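Local coordinates for proton-dependent oligopeptide transporter family protein (Xanthomonas campestris, PDB 6EI3) that probably carries di- and tripeptides across the membrane by coupling their movement to that of protons, and can adopt an auto-inhibited state, at residues Tyr422-Pro427 and Arg495-Val500; Thr416-Ala421 and Val432-Trp437. One frame throughout, in Å; residues are numbered along the deposited sequence.

Contact 1: residues Tyr422-Pro427 and Arg495-Val500; sequences YSQAPP and RRYRMV. With 78M ((2S)-2,3-dihydroxypropyl(7Z)-pentadec-7-enoate), chain J.
The Tyr497 ring meets the side-chain amide of Gln424 with its edge: Gln424 CD and Met499 SD lie at the rim in the ring plane, and the amide plane is turned 66° to the ring. Phe420 adds an edge-to-face contact to the same ring. The site is the C-terminal end of a transmembrane helix of the major facilitator fold, where helix 400-424 stops and the tail leaving helix 471-495 runs past it. Gln424 OE1 takes two hydrogen bonds. Tyr497 OH donates at 2.7 Å from Gln424 OE1, tilted 16° from the carbonyl plane, while Val500 N sits in that plane on a lone pair of Gln424 OE1, 3.1 Å away and nearly straight. The other end of the amide is held too: NE2 donates to Ser423 OG, which also bonds to Phe420 O, so the amide's rotation is fixed from both ends. A bend at chi2 (-66°) helps swing the amide to the tail, and Met499 CE packs on Gln424 NE2 at 3.6 Å. Farther back, Arg495 NH1 donates to the glycerol hydroxyl O19 of a bound monoacylglycerol. One water joins the two backbones, donating to Gln424 O and to Val500 O, each 2.7 Å from the water oxygen.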
ATOM      1  N   TYR A 422       0.394  -9.136  13.666  1.00 37.00           N
ATOM      2  CA  TYR A 422       1.393 -10.160  13.976  1.00 38.37           C
ATOM      3  C   TYR A 422       1.210 -10.709  15.396  1.00 39.07           C
ATOM      4  O   TYR A 422       1.257 -11.919  15.576  1.00 39.10           O
ATOM      5  CB  TYR A 422       2.819  -9.616  13.792  1.00 41.33           C
ATOM      6  CG  TYR A 422       3.292  -9.527  12.352  1.00 46.86           C
ATOM      7  CD1 TYR A 422       2.855 -10.439  11.393  1.00 49.24           C
ATOM      8  CD2 TYR A 422       4.246  -8.589  11.971  1.00 48.92           C
ATOM      9  CE1 TYR A 422       3.324 -10.393  10.081  1.00 50.58           C
ATOM     10  CE2 TYR A 422       4.706  -8.518  10.655  1.00 50.74           C
ATOM     11  CZ  TYR A 422       4.254  -9.434   9.717  1.00 61.37           C
ATOM     12  OH  TYR A 422       4.721  -9.385   8.425  1.00 67.52           O
ATOM     13  N   SER A 423       0.965  -9.822  16.380  1.00 32.74           N
ATOM     14  CA  SER A 423       0.750 -10.166  17.785  1.00 32.96           C
ATOM     15  C   SER A 423      -0.491 -11.038  18.011  1.00 37.60           C
ATOM     16  O   SER A 423      -0.535 -11.752  18.997  1.00 40.37           O
ATOM     17  CB  SER A 423       0.643  -8.893  18.621  1.00 35.54           C
ATOM     18  OG  SER A 423      -0.646  -8.310  18.507  1.00 40.08           O
ATOM     19  N   GLN A 424      -1.501 -10.956  17.126  1.00 33.76           N
ATOM     20  CA  GLN A 424      -2.798 -11.663  17.243  1.00 33.95           C
ATOM     21  C   GLN A 424      -2.893 -12.937  16.415  1.00 39.46           C
ATOM     22  O   GLN A 424      -3.654 -13.822  16.744  1.00 40.05           O
ATOM     23  CB  GLN A 424      -3.971 -10.723  16.841  1.00 34.05           C
ATOM     24  CG  GLN A 424      -3.994  -9.377  17.571  1.00 30.89           C
ATOM     25  CD  GLN A 424      -4.251  -9.570  19.045  1.00 35.84           C
ATOM     26  OE1 GLN A 424      -5.306 -10.055  19.457  1.00 30.10           O
ATOM     27  NE2 GLN A 424      -3.266  -9.256  19.863  1.00 22.44           N
ATOM     28  N   ALA A 425      -2.195 -12.998  15.309  1.00 38.28           N
ATOM     29  CA  ALA A 425      -2.253 -14.157  14.423  1.00 39.13           C
ATOM     30  C   ALA A 425      -1.113 -15.136  14.767  1.00 43.72           C
ATOM     31  O   ALA A 425      -0.136 -14.706  15.389  1.00 43.06           O
ATOM     32  CB  ALA A 425      -2.127 -13.678  12.984  1.00 39.16           C
ATOM     33  N   PRO A 426      -1.187 -16.439  14.395  1.00 42.53           N
ATOM     34  CA  PRO A 426      -0.072 -17.356  14.721  1.00 43.68           C
ATOM     35  C   PRO A 426       1.212 -16.958  13.993  1.00 50.09           C
ATOM     36  O   PRO A 426       1.125 -16.613  12.809  1.00 50.24           O
ATOM     37  CB  PRO A 426      -0.572 -18.719  14.226  1.00 46.12           C
ATOM     38  CG  PRO A 426      -2.016 -18.570  14.040  1.00 50.03           C
ATOM     39  CD  PRO A 426      -2.264 -17.148  13.678  1.00 44.24           C
ATOM     40  N   PRO A 427       2.401 -16.949  14.651  1.00 48.45           N
ATOM     41  CA  PRO A 427       3.636 -16.527  13.949  1.00 48.32           C
ATOM     42  C   PRO A 427       3.967 -17.324  12.680  1.00 54.32           C
ATOM     43  O   PRO A 427       4.599 -16.791  11.775  1.00 53.99           O
ATOM     44  CB  PRO A 427       4.718 -16.652  15.026  1.00 50.49           C
ATOM     45  CG  PRO A 427       3.973 -16.495  16.305  1.00 55.17           C
ATOM     46  CD  PRO A 427       2.686 -17.243  16.069  1.00 50.91           C
ATOM     47  N   ARG A 495     -13.806  -1.685  19.899  1.00 39.14           N
ATOM     48  CA  ARG A 495     -14.439  -1.732  21.214  1.00 40.40           C
ATOM     49  C   ARG A 495     -14.775  -3.172  21.658  1.00 45.11           C
ATOM     50  O   ARG A 495     -14.576  -3.508  22.819  1.00 45.96           O
ATOM     51  CB  ARG A 495     -15.690  -0.821  21.243  1.00 44.01           C
ATOM     52  CG  ARG A 495     -16.571  -0.911  22.496  1.00 55.78           C
ATOM     53  CD  ARG A 495     -15.915  -0.318  23.739  1.00 73.29           C
ATOM     54  NE  ARG A 495     -16.784  -0.388  24.918  1.00 88.69           N
ATOM     55  CZ  ARG A 495     -16.480   0.134  26.103  1.00105.63           C
ATOM     56  NH1 ARG A 495     -15.328   0.769  26.283  1.00 96.16           N
ATOM     57  NH2 ARG A 495     -17.329   0.028  27.117  1.00 92.54           N
ATOM     58  N   ARG A 496     -15.259  -4.008  20.735  1.00 41.62           N
ATOM     59  CA  ARG A 496     -15.652  -5.385  21.025  1.00 42.59           C
ATOM     60  C   ARG A 496     -14.539  -6.399  20.759  1.00 42.55           C
ATOM     61  O   ARG A 496     -14.724  -7.590  21.007  1.00 42.55           O
ATOM     62  CB  ARG A 496     -16.943  -5.744  20.262  1.00 47.83           C
ATOM     63  CG  ARG A 496     -18.169  -4.977  20.769  1.00 65.59           C
ATOM     64  CD  ARG A 496     -19.360  -5.082  19.834  1.00 81.77           C
ATOM     65  NE  ARG A 496     -20.340  -4.023  20.089  1.00 97.95           N
ATOM     66  CZ  ARG A 496     -21.364  -4.123  20.934  1.00116.75           C
ATOM     67  NH1 ARG A 496     -21.564  -5.245  21.618  1.00104.38           N
ATOM     68  NH2 ARG A 496     -22.196  -3.104  21.102  1.00105.30           N
ATOM     69  N   TYR A 497     -13.379  -5.931  20.269  1.00 36.59           N
ATOM     70  CA  TYR A 497     -12.265  -6.825  19.996  1.00 34.52           C
ATOM     71  C   TYR A 497     -11.588  -7.297  21.287  1.00 34.66           C
ATOM     72  O   TYR A 497     -11.252  -6.486  22.131  1.00 35.33           O
ATOM     73  CB  TYR A 497     -11.248  -6.196  19.033  1.00 33.86           C
ATOM     74  CG  TYR A 497     -10.173  -7.180  18.623  1.00 34.01           C
ATOM     75  CD1 TYR A 497     -10.396  -8.098  17.602  1.00 35.79           C
ATOM     76  CD2 TYR A 497      -8.946  -7.222  19.287  1.00 33.18           C
ATOM     77  CE1 TYR A 497      -9.415  -9.012  17.229  1.00 36.14           C
ATOM     78  CE2 TYR A 497      -7.967  -8.146  18.934  1.00 32.61           C
ATOM     79  CZ  TYR A 497      -8.212  -9.048  17.915  1.00 37.29           C
ATOM     80  OH  TYR A 497      -7.266  -9.969  17.571  1.00 35.96           O
ATOM     81  N   ARG A 498     -11.406  -8.600  21.436  1.00 29.41           N
ATOM     82  CA  ARG A 498     -10.702  -9.168  22.581  1.00 29.87           C
ATOM     83  C   ARG A 498      -9.224  -9.449  22.208  1.00 34.32           C
ATOM     84  O   ARG A 498      -8.943 -10.296  21.353  1.00 33.11           O
ATOM     85  CB  ARG A 498     -11.427 -10.416  23.080  1.00 32.71           C
ATOM     86  CG  ARG A 498     -10.752 -11.116  24.257  1.00 43.86           C
ATOM     87  CD  ARG A 498     -11.745 -11.892  25.114  1.00 58.11           C
ATOM     88  NE  ARG A 498     -12.491 -12.910  24.369  1.00 65.41           N
ATOM     89  CZ  ARG A 498     -12.017 -14.108  24.037  1.00 85.07           C
ATOM     90  NH1 ARG A 498     -10.770 -14.448  24.344  1.00 68.28           N
ATOM     91  NH2 ARG A 498     -12.781 -14.968  23.376  1.00 79.68           N
ATOM     92  N   MET A 499      -8.288  -8.725  22.845  1.00 31.07           N
ATOM     93  CA  MET A 499      -6.852  -8.930  22.624  1.00 30.76           C
ATOM     94  C   MET A 499      -6.459 -10.340  23.145  1.00 33.54           C
ATOM     95  O   MET A 499      -6.752 -10.670  24.288  1.00 33.40           O
ATOM     96  CB  MET A 499      -6.020  -7.868  23.381  1.00 33.17           C
ATOM     97  CG  MET A 499      -6.220  -6.436  22.895  1.00 36.04           C
ATOM     98  SD  MET A 499      -5.640  -6.166  21.228  1.00 39.04           S
ATOM     99  CE  MET A 499      -3.835  -6.108  21.469  1.00 34.88           C
ATOM    100  N   VAL A 500      -5.854 -11.168  22.282  1.00 30.19           N
ATOM    101  CA  VAL A 500      -5.345 -12.512  22.613  1.00 31.76           C
ATOM    102  C   VAL A 500      -3.960 -12.583  21.941  1.00 36.79           C
ATOM    103  O   VAL A 500      -3.848 -12.924  20.771  1.00 35.32           O
ATOM    104  CB  VAL A 500      -6.271 -13.713  22.237  1.00 36.73           C
ATOM    105  CG1 VAL A 500      -5.680 -15.039  22.756  1.00 37.66           C
ATOM    106  CG2 VAL A 500      -7.690 -13.538  22.804  1.00 37.45           C
TER
HETATM  107  O21 78M J 609     -11.023  -1.605  26.318  1.00 94.87           O
HETATM  108  C20 78M J 609     -10.957  -1.723  24.905  1.00 92.50           C
HETATM  109  C18 78M J 609     -11.335  -0.424  24.232  1.00 90.44           C
HETATM  110  O19 78M J 609     -12.643  -0.024  24.657  1.00 93.12           O
HETATM  111  C17 78M J 609     -11.278  -0.519  22.726  1.00 86.01           C
HETATM  112  O2  78M J 609     -11.644   0.784  22.210  1.00 83.17           O
HETATM  113  C1  78M J 609     -10.919   1.284  21.203  1.00 78.59           C
HETATM  114  O1  78M J 609      -9.926   0.763  20.765  1.00 78.04           O
HETATM  115  C2  78M J 609     -11.509   2.568  20.691  1.00 74.06           C
HETATM  116  C3  78M J 609     -10.461   3.618  20.352  1.00 67.86           C
HETATM  117  C4  78M J 609     -10.991   5.037  20.348  1.00 66.08           C
HETATM  118  C5  78M J 609      -9.878   6.067  20.362  1.00 67.63           C
HETATM  119  C6  78M J 609     -10.344   7.507  20.166  1.00 71.19           C
HETATM  120  C7  78M J 609      -9.220   8.482  20.376  1.00 73.27           C
HETATM  121  C8  78M J 609      -9.099   9.719  19.900  1.00 74.86           C
HETATM  122  C9  78M J 609     -10.058  10.474  19.018  1.00 75.23           C
HETATM  123  C10 78M J 609      -9.603  10.548  17.557  1.00 73.69           C
HETATM  124  C11 78M J 609      -8.556  11.623  17.240  1.00 73.62           C
HETATM  125  C12 78M J 609      -9.083  13.047  17.052  1.00 74.94           C
HETATM  126  C13 78M J 609     -10.019  13.242  15.864  1.00 74.74           C
HETATM  127  C15 78M J 609     -11.881  14.607  14.853  1.00 75.63           C
HETATM  128  C14 78M J 609     -10.726  14.582  15.826  1.00 75.80           C
HETATM  129  O   HOH W   1      -5.473 -13.588  18.737  1.00 36.22           O

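Contact 2: residues Thr416-Ala421 and Val432-Trp437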
ATOM      1  N   THR A 416       1.440   0.709  13.338  1.00 33.77           N
ATOM      2  CA  THR A 416       0.790  -0.128  14.349  1.00 33.97           C
ATOM      3  C   THR A 416       0.072  -1.364  13.769  1.00 39.25           C
ATOM      4  O   THR A 416       0.114  -2.431  14.382  1.00 38.61           O
ATOM      5  CB  THR A 416      -0.223   0.721  15.115  1.00 39.01           C
ATOM      6  OG1 THR A 416       0.400   1.927  15.545  1.00 33.78           O
ATOM      7  CG2 THR A 416      -0.819  -0.003  16.306  1.00 39.71           C
ATOM      8  N   GLY A 417      -0.619  -1.190  12.632  1.00 35.67           N
ATOM      9  CA  GLY A 417      -1.440  -2.219  12.010  1.00 35.18           C
ATOM     10  C   GLY A 417      -0.814  -3.584  11.846  1.00 38.52           C
ATOM     11  O   GLY A 417      -1.388  -4.598  12.247  1.00 35.78           O
ATOM     12  N   ILE A 418       0.370  -3.607  11.262  1.00 36.91           N
ATOM     13  CA  ILE A 418       1.085  -4.834  10.947  1.00 37.59           C
ATOM     14  C   ILE A 418       1.663  -5.482  12.222  1.00 38.67           C
ATOM     15  O   ILE A 418       1.552  -6.700  12.395  1.00 38.50           O
ATOM     16  CB  ILE A 418       2.112  -4.551   9.791  1.00 41.72           C
ATOM     17  CG1 ILE A 418       2.629  -5.854   9.162  1.00 42.77           C
ATOM     18  CG2 ILE A 418       3.251  -3.605  10.181  1.00 43.62           C
ATOM     19  CD1 ILE A 418       1.512  -6.692   8.463  1.00 44.39           C
ATOM     20  N   GLU A 419       2.158  -4.671  13.158  1.00 33.36           N
ATOM     21  CA  GLU A 419       2.646  -5.154  14.450  1.00 33.20           C
ATOM     22  C   GLU A 419       1.461  -5.740  15.261  1.00 34.58           C
ATOM     23  O   GLU A 419       1.589  -6.798  15.893  1.00 35.03           O
ATOM     24  CB  GLU A 419       3.299  -3.994  15.216  1.00 34.67           C
ATOM     25  CG  GLU A 419       4.172  -4.439  16.376  1.00 54.54           C
ATOM     26  CD  GLU A 419       4.957  -3.347  17.086  1.00 92.19           C
ATOM     27  OE1 GLU A 419       5.225  -2.292  16.463  1.00 93.25           O
ATOM     28  OE2 GLU A 419       5.324  -3.557  18.267  1.00 91.97           O
ATOM     29  N   PHE A 420       0.300  -5.062  15.214  1.00 28.85           N
ATOM     30  CA  PHE A 420      -0.898  -5.536  15.904  1.00 27.98           C
ATOM     31  C   PHE A 420      -1.330  -6.879  15.313  1.00 28.92           C
ATOM     32  O   PHE A 420      -1.599  -7.816  16.051  1.00 26.25           O
ATOM     33  CB  PHE A 420      -2.042  -4.502  15.796  1.00 29.73           C
ATOM     34  CG  PHE A 420      -3.403  -5.081  16.100  1.00 32.65           C
ATOM     35  CD1 PHE A 420      -3.833  -5.239  17.410  1.00 35.23           C
ATOM     36  CD2 PHE A 420      -4.234  -5.517  15.076  1.00 35.10           C
ATOM     37  CE1 PHE A 420      -5.087  -5.785  17.690  1.00 37.18           C
ATOM     38  CE2 PHE A 420      -5.481  -6.084  15.362  1.00 39.14           C
ATOM     39  CZ  PHE A 420      -5.892  -6.220  16.671  1.00 36.65           C
ATOM     40  N   ALA A 421      -1.417  -6.970  13.983  1.00 27.40           N
ATOM     41  CA  ALA A 421      -1.871  -8.207  13.352  1.00 29.34           C
ATOM     42  C   ALA A 421      -0.933  -9.387  13.649  1.00 37.85           C
ATOM     43  O   ALA A 421      -1.415 -10.476  13.955  1.00 38.19           O
ATOM     44  CB  ALA A 421      -2.031  -8.004  11.868  1.00 29.18           C
ATOM     45  N   VAL A 432       0.551 -14.795   5.505  1.00 44.33           N
ATOM     46  CA  VAL A 432      -0.866 -14.537   5.232  1.00 43.35           C
ATOM     47  C   VAL A 432      -1.212 -13.114   5.706  1.00 43.27           C
ATOM     48  O   VAL A 432      -1.919 -12.392   5.000  1.00 41.93           O
ATOM     49  CB  VAL A 432      -1.781 -15.609   5.898  1.00 48.46           C
ATOM     50  CG1 VAL A 432      -3.262 -15.336   5.625  1.00 48.27           C
ATOM     51  CG2 VAL A 432      -1.403 -17.016   5.442  1.00 49.22           C
ATOM     52  N   VAL A 433      -0.739 -12.732   6.920  1.00 37.29           N
ATOM     53  CA  VAL A 433      -0.946 -11.395   7.491  1.00 34.66           C
ATOM     54  C   VAL A 433      -0.407 -10.343   6.519  1.00 35.78           C
ATOM     55  O   VAL A 433      -1.102  -9.376   6.204  1.00 31.55           O
ATOM     56  CB  VAL A 433      -0.302 -11.247   8.892  1.00 37.29           C
ATOM     57  CG1 VAL A 433      -0.259  -9.783   9.329  1.00 35.98           C
ATOM     58  CG2 VAL A 433      -1.026 -12.101   9.925  1.00 37.52           C
ATOM     59  N   MET A 434       0.828 -10.555   6.047  1.00 35.34           N
ATOM     60  CA  MET A 434       1.500  -9.662   5.121  1.00 36.76           C
ATOM     61  C   MET A 434       0.772  -9.548   3.775  1.00 35.27           C
ATOM     62  O   MET A 434       0.630  -8.443   3.263  1.00 32.16           O
ATOM     63  CB  MET A 434       2.975 -10.038   4.954  1.00 41.24           C
ATOM     64  CG  MET A 434       3.828  -8.847   4.658  1.00 48.97           C
ATOM     65  SD  MET A 434       3.842  -7.674   6.056  1.00 57.59           S
ATOM     66  CE  MET A 434       3.806  -6.193   5.172  1.00 52.85           C
ATOM     67  N   SER A 435       0.285 -10.670   3.232  1.00 32.04           N
ATOM     68  CA  SER A 435      -0.469 -10.666   1.980  1.00 32.53           C
ATOM     69  C   SER A 435      -1.723  -9.798   2.139  1.00 37.11           C
ATOM     70  O   SER A 435      -1.977  -8.960   1.280  1.00 36.79           O
ATOM     71  CB  SER A 435      -0.847 -12.087   1.562  1.00 37.22           C
ATOM     72  OG  SER A 435       0.312 -12.830   1.214  1.00 46.15           O
ATOM     73  N   PHE A 436      -2.452  -9.944   3.269  1.00 32.55           N
ATOM     74  CA  PHE A 436      -3.658  -9.165   3.559  1.00 32.74           C
ATOM     75  C   PHE A 436      -3.342  -7.687   3.749  1.00 33.25           C
ATOM     76  O   PHE A 436      -4.189  -6.854   3.414  1.00 33.04           O
ATOM     77  CB  PHE A 436      -4.393  -9.690   4.808  1.00 36.30           C
ATOM     78  CG  PHE A 436      -5.274 -10.919   4.694  1.00 40.64           C
ATOM     79  CD1 PHE A 436      -5.504 -11.525   3.462  1.00 44.13           C
ATOM     80  CD2 PHE A 436      -5.884 -11.465   5.826  1.00 45.49           C
ATOM     81  CE1 PHE A 436      -6.289 -12.680   3.364  1.00 46.85           C
ATOM     82  CE2 PHE A 436      -6.685 -12.616   5.727  1.00 49.86           C
ATOM     83  CZ  PHE A 436      -6.886 -13.212   4.496  1.00 48.24           C
ATOM     84  N   TRP A 437      -2.165  -7.366   4.344  1.00 27.60           N
ATOM     85  CA  TRP A 437      -1.720  -5.974   4.556  1.00 27.20           C
ATOM     86  C   TRP A 437      -1.444  -5.301   3.215  1.00 28.66           C
ATOM     87  O   TRP A 437      -1.873  -4.171   3.011  1.00 26.75           O
ATOM     88  CB  TRP A 437      -0.489  -5.891   5.482  1.00 25.47           C
ATOM     89  CG  TRP A 437      -0.122  -4.487   5.894  1.00 26.48           C
ATOM     90  CD1 TRP A 437       1.071  -3.858   5.677  1.00 28.97           C
ATOM     91  CD2 TRP A 437      -0.929  -3.565   6.651  1.00 26.52           C
ATOM     92  NE1 TRP A 437       1.064  -2.608   6.262  1.00 27.68           N
ATOM     93  CE2 TRP A 437      -0.155  -2.400   6.858  1.00 29.70           C
ATOM     94  CE3 TRP A 437      -2.231  -3.615   7.192  1.00 28.87           C
ATOM     95  CZ2 TRP A 437      -0.656  -1.278   7.532  1.00 29.22           C
ATOM     96  CZ3 TRP A 437      -2.719  -2.507   7.874  1.00 29.98           C
ATOM     97  CH2 TRP A 437      -1.933  -1.360   8.043  1.00 29.91           C
TER
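Apolar contacts between Ile418 and three side chains of the partner helix dominate here. Ile418 CD1 reaches in among Val433 CG1, Met434 SD and Trp437 CB, and lies 3.5 Å from the Met434 sulfur SD. CG1 of Ile418 stands anti to the backbone N (chi1 -165°), and the turn at chi2 (63°) carries the methyl across to the other helix. Met434 bends at chi2 and chi3, bringing its sulfur against that methyl at about a right angle to the isoleucine chain. One helical turn on, Ala421 CB meets Val433 CG1 at 3.6 Å, a branch that thus touches both Ala421 and Ile418. These residues join two consecutive transmembrane helices of the major facilitator fold, 400-424 and 430-456, which form a helical hairpin; their local axes run near antiparallel, 152° apart, and approach to 10.4 Å. The aromatic part of the contact belongs to Trp437. Ile418 CB makes a CH-pi contact over one face of the indole, 4.2 Å from the centroid of the Trp437 five-membered ring. At the benzene end, Gly417 CA comes within 4.1 Å of Trp437 CH2, and Phe303 of helix 281-306 meets the indole edge-to-face.

Overall arrangement
Both contacts use helix 400-424, and their centres are 11 Å apart on the same side of the chain's centre. Residues 416-421 pass straight into 422-427; then comes 432-437 on helix 430-456. The loop segment 495-500 follows last, after helix 471-495, so the segments alternate along the chain. Contact 2 is buried within the hairpin, whereas contact 1 lies at the surface, where the C-terminal tail folds back over the C-terminal end of helix 400-424. They touch directly: Ala425 CB packs on Val433 CG2, and Met499 SD on Phe420 CE1, 3.6 Å in each case. Helix 400-424 therefore meets its hairpin partner and the tail within one continuous patch of the transporter.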